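Local atomic coordinates of probable aminotransferase (Pseudomonas aeruginosa, PDB entry 5YKR), a protein that is probably a class-III aminotransferase of the pyridoxal-phosphate-dependent family, built as a dimer with a covalently held cofactor. Residues G83-M88 and H428-T433. Residues are numbered along the deposited sequence; the frame is centred on the assembly and turned at random.
Sequences GDSGAM and HNMALT
Leu432 turns its CD2 methyl into the loop 83-88, where it meets CG of Met88 at 4.0 Å and OG of Ser85 at 3.7 Å. The leucine and methionine side chains cross at about a right angle; the methyl sits against CB and CG of Met88, and the extended chain carries SD and CE onward, away from it. Met430, on the same side of the strand, bends at chi2 (94°) and brings its CE to 3.7 Å from OG of Ser85. That hydroxyl therefore lies against two apolar groups, while it accepts a hydrogen bond from NH1 of Arg385.

The polar approach is close, yet no hydrogen bond joins the segments. OD1 of Asp84 stands at the edge of the His428 ring and in its plane, 3.5 Å from ND1; the same oxygen is hydrogen-bonded to Thr425 OG1.

Two overlapping beta turns, Gly83-Gly86 (type I') and Ser85-Met88 (type I), fold the loop, which touches Thr328 and Thr109 of the second subunit. Met88 also reaches Cys287, beside cofactor-bearing Lys286. The contact joins the loop after strand 76-79 to the antiparallel sheet 378-382, 385-389, 430-432 of this class-III aminotransferase; Leu432 bonds through its backbone to Phe80, and helix 349-372 touches Met88 and Thr433.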
ATOM      1  N   GLY A  83      -6.058  -3.668  16.384  1.00 10.85           N
ATOM      2  CA  GLY A  83      -6.009  -3.253  14.972  1.00 10.77           C
ATOM      3  C   GLY A  83      -5.822  -4.422  14.023  1.00 10.91           C
ATOM      4  O   GLY A  83      -5.250  -4.295  12.959  1.00 11.60           O
ATOM      5  N   ASP A  84      -6.363  -5.569  14.392  1.00 10.51           N
ATOM      6  CA  ASP A  84      -6.095  -6.833  13.680  1.00 11.61           C
ATOM      7  C   ASP A  84      -4.611  -7.052  13.505  1.00 11.54           C
ATOM      8  O   ASP A  84      -4.133  -7.340  12.404  1.00 12.70           O
ATOM      9  CB  ASP A  84      -6.867  -6.907  12.356  1.00 11.69           C
ATOM     10  CG  ASP A  84      -6.847  -8.265  11.760  1.00 14.15           C
ATOM     11  OD1 ASP A  84      -7.070  -9.259  12.549  1.00 14.69           O
ATOM     12  OD2 ASP A  84      -6.689  -8.366  10.528  1.00 15.62           O
ATOM     13  N   SER A  85      -3.880  -6.831  14.613  1.00 11.30           N
ATOM     14  CA  SER A  85      -2.425  -6.958  14.681  1.00 11.96           C
ATOM     15  C   SER A  85      -1.639  -5.720  14.171  1.00 11.14           C
ATOM     16  O   SER A  85      -0.448  -5.634  14.415  1.00 12.39           O
ATOM     17  CB  SER A  85      -1.928  -8.286  14.080  1.00 12.93           C
ATOM     18  OG  SER A  85      -2.697  -9.332  14.626  1.00 16.52           O
ATOM     19  N   GLY A  86      -2.314  -4.745  13.520  1.00 10.69           N
ATOM     20  CA  GLY A  86      -1.644  -3.503  13.106  1.00 10.06           C
ATOM     21  C   GLY A  86      -1.093  -2.691  14.294  1.00 10.68           C
ATOM     22  O   GLY A  86      -0.168  -1.903  14.171  1.00 12.03           O
ATOM     23  N   ALA A  87      -1.708  -2.876  15.438  1.00  9.68           N
ATOM     24  CA  ALA A  87      -1.288  -2.268  16.704  1.00 10.39           C
ATOM     25  C   ALA A  87      -0.785  -3.311  17.718  1.00 10.50           C
ATOM     26  O   ALA A  87      -1.039  -3.213  18.916  1.00 10.75           O
ATOM     27  CB  ALA A  87      -2.428  -1.420  17.310  1.00 11.05           C
ATOM     28  N   MET A  88      -0.095  -4.326  17.227  1.00 10.52           N
ATOM     29  CA  MET A  88       0.365  -5.444  18.035  1.00 11.84           C
ATOM     30  C   MET A  88       1.065  -5.065  19.336  1.00 11.46           C
ATOM     31  O   MET A  88       0.933  -5.797  20.345  1.00 13.30           O
ATOM     32  CB  MET A  88       1.326  -6.310  17.189  1.00 14.51           C
ATOM     33  CG  MET A  88       2.047  -7.371  17.978  1.00 17.85           C
ATOM     34  SD  MET A  88       2.959  -8.437  16.881  1.00 18.90           S
ATOM     35  CE  MET A  88       3.739  -9.413  18.116  1.00 23.33           C
ATOM     36  N   HIS A 428     -10.736 -13.712  13.293  1.00 12.94           N
ATOM     37  CA  HIS A 428     -10.018 -14.875  13.839  1.00 14.13           C
ATOM     38  C   HIS A 428     -10.705 -15.252  15.154  1.00 15.01           C
ATOM     39  O   HIS A 428     -11.464 -14.471  15.684  1.00 19.41           O
ATOM     40  CB  HIS A 428      -8.510 -14.534  14.092  1.00 13.94           C
ATOM     41  CG  HIS A 428      -7.758 -14.065  12.874  1.00 14.18           C
ATOM     42  ND1 HIS A 428      -7.482 -12.746  12.548  1.00 16.80           N
ATOM     43  CD2 HIS A 428      -7.291 -14.803  11.851  1.00 14.15           C
ATOM     44  CE1 HIS A 428      -6.856 -12.723  11.370  1.00 13.45           C
ATOM     45  NE2 HIS A 428      -6.694 -13.959  10.950  1.00 17.74           N
ATOM     46  N   ASN A 429     -10.320 -16.365  15.759  1.00 14.69           N
ATOM     47  CA  ASN A 429     -10.683 -16.684  17.143  1.00 14.88           C
ATOM     48  C   ASN A 429      -9.445 -16.517  18.012  1.00 13.22           C
ATOM     49  O   ASN A 429      -9.067 -17.410  18.807  1.00 14.69           O
ATOM     50  CB  ASN A 429     -11.236 -18.111  17.235  1.00 17.38           C
ATOM     51  CG  ASN A 429     -12.506 -18.261  16.442  1.00 17.25           C
ATOM     52  OD1 ASN A 429     -13.522 -17.617  16.786  1.00 20.31           O
ATOM     53  ND2 ASN A 429     -12.469 -19.085  15.348  1.00 21.95           N
ATOM     54  N   MET A 430      -8.774 -15.367  17.833  1.00 13.96           N
ATOM     55  CA  MET A 430      -7.462 -15.138  18.432  1.00 12.45           C
ATOM     56  C   MET A 430      -7.537 -13.989  19.445  1.00 11.96           C
ATOM     57  O   MET A 430      -8.413 -13.161  19.408  1.00 14.34           O
ATOM     58  CB  MET A 430      -6.351 -14.831  17.370  1.00 13.19           C
ATOM     59  CG  MET A 430      -6.326 -13.411  16.806  1.00 13.63           C
ATOM     60  SD  MET A 430      -5.194 -12.355  17.726  1.00 13.64           S
ATOM     61  CE  MET A 430      -5.329 -10.831  16.795  1.00 14.23           C
ATOM     62  N   ALA A 431      -6.552 -13.981  20.347  1.00 12.19           N
ATOM     63  CA  ALA A 431      -6.278 -12.855  21.241  1.00 11.91           C
ATOM     64  C   ALA A 431      -4.773 -12.632  21.200  1.00 12.45           C
ATOM     65  O   ALA A 431      -3.970 -13.586  21.165  1.00 12.30           O
ATOM     66  CB  ALA A 431      -6.688 -13.191  22.675  1.00 13.38           C
ATOM     67  N   LEU A 432      -4.410 -11.353  21.169  1.00 12.22           N
ATOM     68  CA  LEU A 432      -3.037 -10.933  21.095  1.00 12.88           C
ATOM     69  C   LEU A 432      -2.729 -10.063  22.322  1.00 11.93           C
ATOM     70  O   LEU A 432      -3.487  -9.125  22.624  1.00 12.85           O
ATOM     71  CB  LEU A 432      -2.892 -10.108  19.776  1.00 13.63           C
ATOM     72  CG  LEU A 432      -1.486  -9.669  19.376  1.00 14.35           C
ATOM     73  CD1 LEU A 432      -0.460 -10.807  19.216  1.00 15.46           C
ATOM     74  CD2 LEU A 432      -1.632  -8.891  18.105  1.00 14.57           C
ATOM     75  N   THR A 433      -1.618 -10.348  22.978  1.00 11.75           N
ATOM     76  CA  THR A 433      -1.168  -9.538  24.112  1.00 11.80           C
ATOM     77  C   THR A 433      -0.113  -8.530  23.664  1.00 12.74           C
ATOM     78  O   THR A 433       0.570  -8.737  22.668  1.00 14.09           O
ATOM     79  CB  THR A 433      -0.585 -10.421  25.230  1.00 14.48           C
ATOM     80  OG1 THR A 433       0.542 -11.121  24.725  1.00 15.19           O
ATOM     81  CG2 THR A 433      -1.605 -11.408  25.716  1.00 14.26           C
TER